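Local coordinates for protein putative drug/sodium antiporter (PDB 4Z3N) that belongs to the MATE family of membrane transporters, is linked to transport of the genotoxin colibactin, and probably works as an antiporter, at residues 27-32 and 337-342; 173-176 and 182-185; 283-288 and 369-374; 308-313 and 392-397. One frame throughout, in Å; residues are numbered along the deposited sequence.

Contact 1: residues 27-32 and 337-342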
loop_
_atom_site.group_PDB
_atom_site.type_symbol
_atom_site.label_atom_id
_atom_site.label_comp_id
_atom_site.label_asym_id
_atom_site.label_seq_id
_atom_site.Cartn_x
_atom_site.Cartn_y
_atom_site.Cartn_z
ATOM N N SER A 27 2.079 4.705 -26.912
ATOM C CA SER A 27 1.261 5.666 -26.176
ATOM C C SER A 27 1.321 5.383 -24.666
ATOM O O SER A 27 1.016 4.275 -24.201
ATOM C CB SER A 27 -0.180 5.621 -26.659
ATOM O OG SER A 27 -1.039 6.330 -25.794
ATOM N N LEU A 28 1.714 6.391 -23.902
ATOM C CA LEU A 28 1.907 6.191 -22.481
ATOM C C LEU A 28 0.585 5.923 -21.770
ATOM O O LEU A 28 0.544 5.110 -20.842
ATOM C CB LEU A 28 2.625 7.389 -21.870
ATOM C CG LEU A 28 4.104 7.402 -22.250
ATOM C CD1 LEU A 28 4.720 8.720 -21.876
ATOM C CD2 LEU A 28 4.847 6.240 -21.600
ATOM N N TYR A 29 -0.494 6.570 -22.212
ATOM C CA TYR A 29 -1.794 6.353 -21.575
ATOM C C TYR A 29 -2.267 4.925 -21.759
ATOM O O TYR A 29 -2.679 4.291 -20.788
ATOM C CB TYR A 29 -2.844 7.331 -22.102
ATOM C CG TYR A 29 -2.525 8.753 -21.747
ATOM C CD1 TYR A 29 -2.548 9.170 -20.432
ATOM C CD2 TYR A 29 -2.175 9.673 -22.729
ATOM C CE1 TYR A 29 -2.241 10.475 -20.098
ATOM C CE2 TYR A 29 -1.864 10.976 -22.412
ATOM C CZ TYR A 29 -1.900 11.372 -21.089
ATOM O OH TYR A 29 -1.596 12.664 -20.744
ATOM N N LYS A 30 -2.198 4.420 -22.988
ATOM C CA LYS A 30 -2.517 3.021 -23.272
ATOM C C LYS A 30 -1.610 2.078 -22.470
ATOM O O LYS A 30 -2.072 1.105 -21.863
ATOM C CB LYS A 30 -2.394 2.718 -24.779
ATOM C CG LYS A 30 -3.397 3.469 -25.663
ATOM C CD LYS A 30 -4.811 3.415 -25.066
ATOM C CE LYS A 30 -5.767 4.397 -25.751
ATOM N NZ LYS A 30 -6.157 5.557 -24.880
ATOM N N LEU A 31 -0.319 2.381 -22.463
ATOM C CA LEU A 31 0.649 1.561 -21.753
ATOM C C LEU A 31 0.362 1.500 -20.239
ATOM O O LEU A 31 0.287 0.413 -19.673
ATOM C CB LEU A 31 2.061 2.082 -22.025
ATOM C CG LEU A 31 3.190 1.390 -21.264
ATOM C CD1 LEU A 31 3.247 -0.119 -21.551
ATOM C CD2 LEU A 31 4.550 2.088 -21.522
ATOM N N LEU A 32 0.178 2.647 -19.588
ATOM C CA LEU A 32 -0.104 2.654 -18.155
ATOM C C LEU A 32 -1.451 1.997 -17.792
ATOM O O LEU A 32 -1.563 1.318 -16.762
ATOM C CB LEU A 32 -0.075 4.084 -17.613
ATOM C CG LEU A 32 1.292 4.743 -17.479
ATOM C CD1 LEU A 32 1.125 6.229 -17.229
ATOM C CD2 LEU A 32 2.106 4.100 -16.369
ATOM N N VAL A 337 0.036 11.010 -13.684
ATOM C CA VAL A 337 -0.628 12.025 -12.864
ATOM C C VAL A 337 -1.963 12.411 -13.525
ATOM O O VAL A 337 -2.975 12.570 -12.840
ATOM C CB VAL A 337 0.250 13.307 -12.642
ATOM C CG1 VAL A 337 -0.597 14.427 -12.079
ATOM C CG2 VAL A 337 1.422 13.026 -11.716
ATOM N N ALA A 338 -1.960 12.537 -14.859
ATOM C CA ALA A 338 -3.174 12.864 -15.594
ATOM C C ALA A 338 -4.253 11.797 -15.384
ATOM O O ALA A 338 -5.404 12.122 -15.099
ATOM C CB ALA A 338 -2.880 13.037 -17.061
ATOM N N LEU A 339 -3.890 10.524 -15.492
ATOM C CA LEU A 339 -4.870 9.459 -15.242
ATOM C C LEU A 339 -5.375 9.455 -13.803
ATOM O O LEU A 339 -6.593 9.482 -13.566
ATOM C CB LEU A 339 -4.287 8.083 -15.568
ATOM C CG LEU A 339 -3.978 7.859 -17.040
ATOM C CD1 LEU A 339 -3.171 6.555 -17.209
ATOM C CD2 LEU A 339 -5.272 7.884 -17.881
ATOM N N ALA A 340 -4.433 9.417 -12.861
ATOM C CA ALA A 340 -4.730 9.289 -11.436
ATOM C C ALA A 340 -5.512 10.464 -10.912
ATOM O O ALA A 340 -6.475 10.311 -10.175
ATOM C CB ALA A 340 -3.446 9.130 -10.635
ATOM N N PHE A 341 -5.085 11.651 -11.277
ATOM C CA PHE A 341 -5.780 12.846 -10.828
ATOM C C PHE A 341 -7.238 12.793 -11.318
ATOM O O PHE A 341 -8.169 13.038 -10.564
ATOM C CB PHE A 341 -5.055 14.100 -11.344
ATOM C CG PHE A 341 -5.498 15.365 -10.699
ATOM C CD1 PHE A 341 -6.661 15.991 -11.093
ATOM C CD2 PHE A 341 -4.742 15.936 -9.695
ATOM C CE1 PHE A 341 -7.059 17.165 -10.487
ATOM C CE2 PHE A 341 -5.147 17.105 -9.074
ATOM C CZ PHE A 341 -6.299 17.718 -9.474
ATOM N N SER A 342 -7.424 12.432 -12.582
ATOM C CA SER A 342 -8.727 12.513 -13.213
ATOM C C SER A 342 -9.722 11.559 -12.589
ATOM O O SER A 342 -10.831 11.953 -12.242
ATOM C CB SER A 342 -8.610 12.236 -14.711
ATOM O OG SER A 342 -8.130 13.381 -15.379
#
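Tyr29 sets the CD1 edge of its ring against Leu339, the two side chains crossing at a slant. The contact is helix-on-helix packing within the all-helical membrane bundle of a MATE transporter: the first turn of helix 28-56 meets a turn inside helix 326-358. Their short axes run at 63° and come no nearer than 10.9 Å, and the gap is filled mainly by Tyr29 and Leu339, with Leu32 and Ala338 adding smaller touches. The evidence for an edge-on approach is that Leu339 CG lies in the plane of the Tyr29 ring, 3.9 Å from its CD1. The CA-CB bond of Tyr29 does not aim at helix 326-358; the ring gains its reach because CG stands anti to the carbonyl carbon, chi1 -65°, which carries the far end across. There OH passes 3.9 Å from Ala338 CB, a van der Waals touch, and CE1 makes the apolar contact with the same methyl. Leu339 also serves the next turn, its CD1 branch resting 4.0 Å from Leu32 CB, and Leu32 is the buried member of the set. Tyr29 and Leu32 both continue onto Ala335, while Leu339 turns also to Ile309 of helix 286-322. The carbonyl O of Ala338 is gripped twice, by Ser342 N and by Ser342 OG at 3.0 Å.

Contact 2: residues 173-176 and 182-185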
loop_
_atom_site.group_PDB
_atom_site.type_symbol
_atom_site.label_atom_id
_atom_site.label_comp_id
_atom_site.label_asym_id
_atom_site.label_seq_id
_atom_site.Cartn_x
_atom_site.Cartn_y
_atom_site.Cartn_z
ATOM N N GLY A 173 6.780 -8.721 -6.995
ATOM C CA GLY A 173 7.860 -7.879 -7.484
ATOM C C GLY A 173 8.491 -8.411 -8.762
ATOM O O GLY A 173 8.882 -7.652 -9.654
ATOM N N LEU A 174 8.575 -9.730 -8.852
ATOM C CA LEU A 174 9.094 -10.376 -10.046
ATOM C C LEU A 174 8.207 -10.108 -11.280
ATOM O O LEU A 174 8.692 -9.615 -12.299
ATOM C CB LEU A 174 9.242 -11.882 -9.790
ATOM C CG LEU A 174 9.905 -12.709 -10.886
ATOM C CD1 LEU A 174 11.028 -11.919 -11.457
ATOM C CD2 LEU A 174 10.434 -14.012 -10.327
ATOM N N PHE A 175 6.911 -10.407 -11.187
ATOM C CA PHE A 175 6.030 -10.277 -12.345
ATOM C C PHE A 175 5.627 -8.826 -12.664
ATOM O O PHE A 175 5.330 -8.485 -13.810
ATOM C CB PHE A 175 4.794 -11.137 -12.145
ATOM C CG PHE A 175 5.047 -12.610 -12.334
ATOM C CD1 PHE A 175 4.953 -13.195 -13.604
ATOM C CD2 PHE A 175 5.372 -13.422 -11.245
ATOM C CE1 PHE A 175 5.175 -14.549 -13.781
ATOM C CE2 PHE A 175 5.604 -14.793 -11.421
ATOM C CZ PHE A 175 5.504 -15.356 -12.688
ATOM N N GLN A 176 5.624 -7.969 -11.651
ATOM C CA GLN A 176 5.421 -6.548 -11.867
ATOM C C GLN A 176 6.654 -5.889 -12.544
ATOM O O GLN A 176 6.509 -5.005 -13.393
ATOM C CB GLN A 176 5.106 -5.867 -10.545
ATOM C CG GLN A 176 5.312 -4.375 -10.587
ATOM C CD GLN A 176 5.149 -3.727 -9.240
ATOM O OE1 GLN A 176 5.461 -4.321 -8.203
ATOM N NE2 GLN A 176 4.650 -2.500 -9.239
ATOM N N MET A 182 -0.983 -9.725 -15.740
ATOM C CA MET A 182 -2.081 -10.646 -15.945
ATOM C C MET A 182 -1.860 -11.865 -15.066
ATOM O O MET A 182 -2.803 -12.464 -14.556
ATOM C CB MET A 182 -2.184 -11.034 -17.419
ATOM C CG MET A 182 -2.605 -9.883 -18.309
ATOM S SD MET A 182 -4.277 -9.336 -17.935
ATOM C CE MET A 182 -5.138 -10.916 -18.028
ATOM N N VAL A 183 -0.596 -12.211 -14.871
ATOM C CA VAL A 183 -0.250 -13.317 -13.997
ATOM C C VAL A 183 -0.592 -12.943 -12.562
ATOM O O VAL A 183 -1.046 -13.780 -11.784
ATOM C CB VAL A 183 1.229 -13.678 -14.128
ATOM C CG1 VAL A 183 1.602 -14.780 -13.147
ATOM C CG2 VAL A 183 1.517 -14.091 -15.566
ATOM N N ILE A 184 -0.395 -11.669 -12.233
ATOM C CA ILE A 184 -0.747 -11.149 -10.923
ATOM C C ILE A 184 -2.269 -11.089 -10.781
ATOM O O ILE A 184 -2.810 -11.424 -9.725
ATOM C CB ILE A 184 -0.141 -9.755 -10.688
ATOM C CG1 ILE A 184 1.385 -9.848 -10.599
ATOM C CG2 ILE A 184 -0.708 -9.133 -9.433
ATOM C CD1 ILE A 184 2.078 -8.521 -10.388
ATOM N N MET A 185 -2.963 -10.700 -11.849
ATOM C CA MET A 185 -4.415 -10.579 -11.769
ATOM C C MET A 185 -5.072 -11.947 -11.680
ATOM O O MET A 185 -6.071 -12.104 -10.978
ATOM C CB MET A 185 -4.998 -9.817 -12.960
ATOM C CG MET A 185 -6.510 -9.573 -12.800
ATOM S SD MET A 185 -7.422 -9.194 -14.322
ATOM C CE MET A 185 -7.007 -10.623 -15.317
#
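Phe175, Ile184 and Val183, in falling order of buried surface, make almost all of this contact. They join two consecutive helices, 162-177 and 181-204, linked by a tight three-residue turn in the MATE membrane bundle. Since the turn is so short, the end of one helix and the start of the next face each other at once: the CA atoms of Phe175 and Ile184 are 7.0 Å apart. Phe175 points its CB toward the second helix and offers one ring face to Val183. The CG1 branch of Val183 stands over that face, 3.8 Å from the centroid of the Phe175 ring and 19° off its normal, which satisfies the geometry of a CH-pi contact. It is offset toward the rim, closest to CE1 of Phe175 at 3.6 Å, while CG2 of the valine stays farther from the ring. Phe175 also meets the ring of Phe228 from helix 209-232, whose Thr231 touches Phe175 and Val183 alike.

Ile184 packs against the CB of Phe175 and on toward Gln176. Its CG1 lies 4.0 Å from Phe175 CB, and with chi2 at 179° the chain stretches out to bring CD1 to Gln176. Of the Gln176 side chain it is CB that takes part, together with the backbone N; the amide leads away to hydrogen bonds with Gln89 and with the carbonyl of Thr311. The outermost methyl, Ile184 CD1, thus comes to rest 4.0 Å from Gln176 CB and 3.8 Å from Gln176 N.

Contact 3: residues 283-288 and 369-374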
loop_
_atom_site.group_PDB
_atom_site.type_symbol
_atom_site.label_atom_id
_atom_site.label_comp_id
_atom_site.label_asym_id
_atom_site.label_seq_id
_atom_site.Cartn_x
_atom_site.Cartn_y
_atom_site.Cartn_z
ATOM N N ARG A 283 -8.628 14.387 21.375
ATOM C CA ARG A 283 -8.493 15.389 22.421
ATOM C C ARG A 283 -9.401 16.600 22.188
ATOM O O ARG A 283 -9.635 17.385 23.107
ATOM C CB ARG A 283 -7.027 15.843 22.540
ATOM C CG ARG A 283 -6.794 16.984 23.538
ATOM C CD ARG A 283 -5.356 17.024 24.049
ATOM N NE ARG A 283 -4.545 18.026 23.362
ATOM C CZ ARG A 283 -4.479 19.310 23.710
ATOM N NH1 ARG A 283 -5.185 19.763 24.739
ATOM N NH2 ARG A 283 -3.707 20.147 23.027
ATOM N N LEU A 284 -9.924 16.752 20.975
ATOM C CA LEU A 284 -10.796 17.893 20.677
ATOM C C LEU A 284 -12.283 17.538 20.741
ATOM O O LEU A 284 -13.036 18.176 21.470
ATOM C CB LEU A 284 -10.467 18.487 19.319
ATOM C CG LEU A 284 -9.206 19.344 19.244
ATOM C CD1 LEU A 284 -8.989 19.840 17.807
ATOM C CD2 LEU A 284 -9.272 20.495 20.239
ATOM N N ASP A 285 -12.719 16.601 19.904
ATOM C CA ASP A 285 -14.043 16.005 20.041
ATOM C C ASP A 285 -14.059 14.503 19.694
ATOM O O ASP A 285 -13.780 14.100 18.569
ATOM C CB ASP A 285 -15.040 16.786 19.180
ATOM C CG ASP A 285 -16.464 16.297 19.329
ATOM O OD1 ASP A 285 -16.694 15.068 19.307
ATOM O OD2 ASP A 285 -17.366 17.156 19.452
ATOM N N VAL A 286 -14.458 13.700 20.664
ATOM C CA VAL A 286 -14.583 12.254 20.542
ATOM C C VAL A 286 -15.433 11.813 19.347
ATOM O O VAL A 286 -15.249 10.709 18.830
ATOM C CB VAL A 286 -15.194 11.681 21.870
ATOM C CG1 VAL A 286 -15.479 10.187 21.800
ATOM C CG2 VAL A 286 -14.273 11.990 23.025
ATOM N N ASN A 287 -16.381 12.654 18.925
ATOM C CA ASN A 287 -17.269 12.317 17.799
ATOM C C ASN A 287 -16.538 12.378 16.438
ATOM O O ASN A 287 -16.770 11.548 15.551
ATOM C CB ASN A 287 -18.489 13.247 17.770
ATOM C CG ASN A 287 -19.368 13.123 19.019
ATOM O OD1 ASN A 287 -19.951 12.070 19.279
ATOM N ND2 ASN A 287 -19.488 14.217 19.773
ATOM N N ALA A 288 -15.644 13.356 16.295
ATOM C CA ALA A 288 -14.799 13.471 15.112
ATOM C C ALA A 288 -13.919 12.226 14.942
ATOM O O ALA A 288 -13.633 11.792 13.817
ATOM C CB ALA A 288 -13.950 14.720 15.190
ATOM N N SER A 369 -22.195 11.977 12.209
ATOM C CA SER A 369 -22.422 12.041 10.771
ATOM C C SER A 369 -22.189 13.472 10.261
ATOM O O SER A 369 -21.891 13.682 9.088
ATOM C CB SER A 369 -23.832 11.558 10.409
ATOM O OG SER A 369 -24.735 12.650 10.384
ATOM N N ASP A 370 -22.298 14.457 11.144
ATOM C CA ASP A 370 -21.964 15.827 10.759
ATOM C C ASP A 370 -20.462 16.017 10.573
ATOM O O ASP A 370 -20.013 16.656 9.621
ATOM C CB ASP A 370 -22.483 16.830 11.788
ATOM C CG ASP A 370 -23.930 17.181 11.566
ATOM O OD1 ASP A 370 -24.508 16.722 10.550
ATOM O OD2 ASP A 370 -24.487 17.925 12.397
ATOM N N TYR A 371 -19.686 15.462 11.495
ATOM C CA TYR A 371 -18.242 15.562 11.415
ATOM C C TYR A 371 -17.723 14.845 10.173
ATOM O O TYR A 371 -16.804 15.324 9.502
ATOM C CB TYR A 371 -17.605 14.971 12.663
ATOM C CG TYR A 371 -17.381 15.962 13.771
ATOM C CD1 TYR A 371 -16.895 17.230 13.507
ATOM C CD2 TYR A 371 -17.645 15.621 15.098
ATOM C CE1 TYR A 371 -16.681 18.141 14.534
ATOM C CE2 TYR A 371 -17.427 16.522 16.134
ATOM C CZ TYR A 371 -16.951 17.782 15.845
ATOM O OH TYR A 371 -16.733 18.691 16.863
ATOM N N ALA A 372 -18.319 13.696 9.874
ATOM C CA ALA A 372 -17.901 12.908 8.731
ATOM C C ALA A 372 -18.201 13.649 7.430
ATOM O O ALA A 372 -17.451 13.532 6.454
ATOM C CB ALA A 372 -18.577 11.558 8.750
ATOM N N VAL A 373 -19.289 14.413 7.422
ATOM C CA VAL A 373 -19.669 15.189 6.250
ATOM C C VAL A 373 -18.792 16.434 6.118
ATOM O O VAL A 373 -18.364 16.793 5.010
ATOM C CB VAL A 373 -21.179 15.593 6.295
ATOM C CG1 VAL A 373 -21.533 16.623 5.195
ATOM C CG2 VAL A 373 -22.064 14.346 6.176
ATOM N N LEU A 374 -18.501 17.077 7.246
ATOM C CA LEU A 374 -17.654 18.281 7.238
ATOM C C LEU A 374 -16.201 17.963 6.838
ATOM O O LEU A 374 -15.548 18.764 6.171
ATOM C CB LEU A 374 -17.696 18.979 8.611
ATOM C CG LEU A 374 -16.865 20.258 8.706
ATOM C CD1 LEU A 374 -17.350 21.327 7.770
ATOM C CD2 LEU A 374 -16.826 20.789 10.134
#
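Tyr371 carries most of the buried surface here, and three kinds of interaction gather round its ring. The polar one is at the phenol end: Tyr371 OH lies 3.1 Å from Asp285 OD2, a possible hydrogen bond. OD2 sits at the edge of the Tyr371 ring, in its plane, yet the carboxylate itself is turned 78° to that ring, so the two groups do not stack.

The second kind is CH-pi. Ala288 CB is 3.9 Å from the centroid of the Tyr371 ring and 14° off the normal, hence over the face, with a slight shift to the rim. The third is van der Waals contact at the edge, Asn287 CB lying 3.7 Å from Tyr371 CD2, near the ring plane.

Within the first segment, Asp285 has a further duty: it is the N-cap of helix 286-322. Its OD1 takes the capping bond from Asn287 N, and more weakly a bond from Asn287 ND2. With CG anti to the backbone N (chi1 -176°), OD1 faces the helix start while OD2 is presented to Tyr371; the modelled capping distance is too short to be relied on.

In the fold, this joins the start of helix 286-322 to an early turn of helix 366-379. Asn287 also touches Ala367 and Val368, and helix 432-453 closes the side, with Tyr436 against Tyr371 and Ile432 against Ala288.

Contact 4: residues 308-313 and 392-397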
loop_
_atom_site.group_PDB
_atom_site.type_symbol
_atom_site.label_atom_id
_atom_site.label_comp_id
_atom_site.label_asym_id
_atom_site.label_seq_id
_atom_site.Cartn_x
_atom_site.Cartn_y
_atom_site.Cartn_z
ATOM N N ALA A 308 -2.943 1.627 -8.069
ATOM C CA ALA A 308 -2.869 0.792 -9.268
ATOM C C ALA A 308 -1.994 1.411 -10.370
ATOM O O ALA A 308 -1.118 0.743 -10.933
ATOM C CB ALA A 308 -4.260 0.532 -9.798
ATOM N N ILE A 309 -2.253 2.674 -10.695
ATOM C CA ILE A 309 -1.439 3.426 -11.649
ATOM C C ILE A 309 0.047 3.552 -11.194
ATOM O O ILE A 309 0.967 3.418 -12.007
ATOM C CB ILE A 309 -2.064 4.828 -11.889
ATOM C CG1 ILE A 309 -3.502 4.667 -12.385
ATOM C CG2 ILE A 309 -1.233 5.645 -12.877
ATOM C CD1 ILE A 309 -4.263 5.973 -12.542
ATOM N N ALA A 310 0.258 3.774 -9.896
ATOM C CA ALA A 310 1.589 3.823 -9.306
ATOM C C ALA A 310 2.389 2.571 -9.614
ATOM O O ALA A 310 3.596 2.658 -9.920
ATOM C CB ALA A 310 1.505 4.018 -7.784
ATOM N N THR A 311 1.741 1.410 -9.504
ATOM C CA THR A 311 2.457 0.153 -9.677
ATOM C C THR A 311 2.891 0.053 -11.132
ATOM O O THR A 311 3.986 -0.440 -11.418
ATOM C CB THR A 311 1.617 -1.150 -9.287
ATOM O OG1 THR A 311 0.499 -1.318 -10.168
ATOM C CG2 THR A 311 1.160 -1.136 -7.845
ATOM N N ALA A 312 2.036 0.550 -12.033
ATOM C CA ALA A 312 2.278 0.489 -13.479
ATOM C C ALA A 312 3.424 1.409 -13.860
ATOM O O ALA A 312 4.182 1.128 -14.786
ATOM C CB ALA A 312 1.022 0.864 -14.258
ATOM N N LEU A 313 3.532 2.502 -13.112
ATOM C CA LEU A 313 4.483 3.557 -13.386
ATOM C C LEU A 313 5.887 3.145 -12.982
ATOM O O LEU A 313 6.864 3.569 -13.606
ATOM C CB LEU A 313 4.084 4.848 -12.660
ATOM C CG LEU A 313 5.070 6.003 -12.870
ATOM C CD1 LEU A 313 5.068 6.505 -14.334
ATOM C CD2 LEU A 313 4.776 7.118 -11.913
ATOM N N ALA A 392 5.183 10.895 -7.699
ATOM C CA ALA A 392 6.569 11.359 -7.639
ATOM C C ALA A 392 7.432 10.411 -6.793
ATOM O O ALA A 392 8.589 10.157 -7.139
ATOM C CB ALA A 392 6.643 12.786 -7.095
ATOM N N SER A 393 6.871 9.883 -5.698
ATOM C CA SER A 393 7.588 8.911 -4.851
ATOM C C SER A 393 7.891 7.591 -5.562
ATOM O O SER A 393 8.954 7.005 -5.393
ATOM C CB SER A 393 6.797 8.608 -3.581
ATOM O OG SER A 393 6.971 9.649 -2.647
ATOM N N GLU A 394 6.921 7.122 -6.332
ATOM C CA GLU A 394 7.071 5.917 -7.114
ATOM C C GLU A 394 8.223 6.082 -8.129
ATOM O O GLU A 394 9.013 5.155 -8.321
ATOM C CB GLU A 394 5.752 5.592 -7.826
ATOM C CG GLU A 394 5.546 4.117 -8.160
ATOM C CD GLU A 394 5.328 3.270 -6.912
ATOM O OE1 GLU A 394 5.435 3.840 -5.802
ATOM O OE2 GLU A 394 5.043 2.047 -7.030
ATOM N N TYR A 395 8.304 7.264 -8.755
ATOM C CA TYR A 395 9.326 7.583 -9.746
ATOM C C TYR A 395 10.758 7.472 -9.182
ATOM O O TYR A 395 11.657 6.889 -9.805
ATOM C CB TYR A 395 9.081 8.998 -10.313
ATOM C CG TYR A 395 10.090 9.444 -11.366
ATOM C CD1 TYR A 395 11.289 10.034 -10.993
ATOM C CD2 TYR A 395 9.845 9.270 -12.721
ATOM C CE1 TYR A 395 12.209 10.441 -11.919
ATOM C CE2 TYR A 395 10.771 9.675 -13.665
ATOM C CZ TYR A 395 11.960 10.262 -13.256
ATOM O OH TYR A 395 12.910 10.691 -14.177
ATOM N N TYR A 396 10.977 8.033 -8.006
ATOM C CA TYR A 396 12.281 7.929 -7.383
ATOM C C TYR A 396 12.611 6.500 -6.946
ATOM O O TYR A 396 13.764 6.075 -6.988
ATOM C CB TYR A 396 12.367 8.894 -6.208
ATOM C CG TYR A 396 12.486 10.316 -6.686
ATOM C CD1 TYR A 396 13.622 10.744 -7.363
ATOM C CD2 TYR A 396 11.455 11.222 -6.498
ATOM C CE1 TYR A 396 13.734 12.047 -7.825
ATOM C CE2 TYR A 396 11.553 12.520 -6.951
ATOM C CZ TYR A 396 12.689 12.935 -7.608
ATOM O OH TYR A 396 12.766 14.239 -8.041
ATOM N N GLN A 397 11.602 5.751 -6.547
ATOM C CA GLN A 397 11.801 4.357 -6.210
ATOM C C GLN A 397 12.199 3.580 -7.455
ATOM O O GLN A 397 13.090 2.732 -7.421
ATOM C CB GLN A 397 10.531 3.776 -5.592
ATOM C CG GLN A 397 10.195 4.364 -4.240
ATOM C CD GLN A 397 11.058 3.790 -3.148
ATOM O OE1 GLN A 397 12.293 3.948 -3.153
ATOM N NE2 GLN A 397 10.418 3.090 -2.204
#
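Helices 286-322 and 382-399 run nearly alongside each other here, their short axes 9.3 Å apart at closest and 25° between their directions, with Ala310 and Glu394 the nearest pair at 6.3 Å between CA atoms. Glu394 reaches from its helix toward the other, and it has the largest share of the buried surface. Its chain is bent rather than extended, chi2 69°, which folds the carboxylate back so that the flank of the side chain, CG and CD, lies along Ala310. CG makes the nearest approach, against the carbonyl O of Ala310, and CD is 4.0 Å from Ala310 CB. The OE2 oxygen also comes 3.3 Å from Ala310 O, but both are acceptors, and no hydrogen bond spans the two segments.

Two near-parallel helices of the MATE bundle pack here with a buried glutamate set against an alanine. Beside it, Leu313 adds a looser apolar touch, its CD2 being 4.5 Å from Glu394 CB. Thr311 points its CB away from helix 382-399; its backbone, not its side chain, nears the glutamate, CA being 4.2 Å from Glu394 OE2. Its hydroxyl is used within its own helix: OG1 donates to Ala308 O at 2.7 Å, meeting the carbonyl at a C=O...donor angle of 134°. Helix 28-56 covers Thr311 through Met39, while the backbone O of Thr311 accepts from Gln176 NE2.

From the N terminus, contact 1 opens first, at 27-32, and its loop spans about 300 residues. Contact 2 opens and closes inside that loop. Contacts 3 and 4 then open in turn on helix 286-322, before contact 1 closes at 337-342; contact 3 closes at 369-374 and contact 4 at 392-397. Contacts 1, 3 and 4 therefore cross one another, whereas contact 2 is in series with 3 and 4. Spatially, contact 4 touches both 1 and 2, which do not touch each other: Ile309 packs on Leu339 and Ala340, Leu32 meets Ala312, and Gln176 probably bonds to Thr311. Contact 3 lies apart, its centre about 33 Å from that of contact 4, tying the N-terminal end of helix 286-322 to helix 366-379.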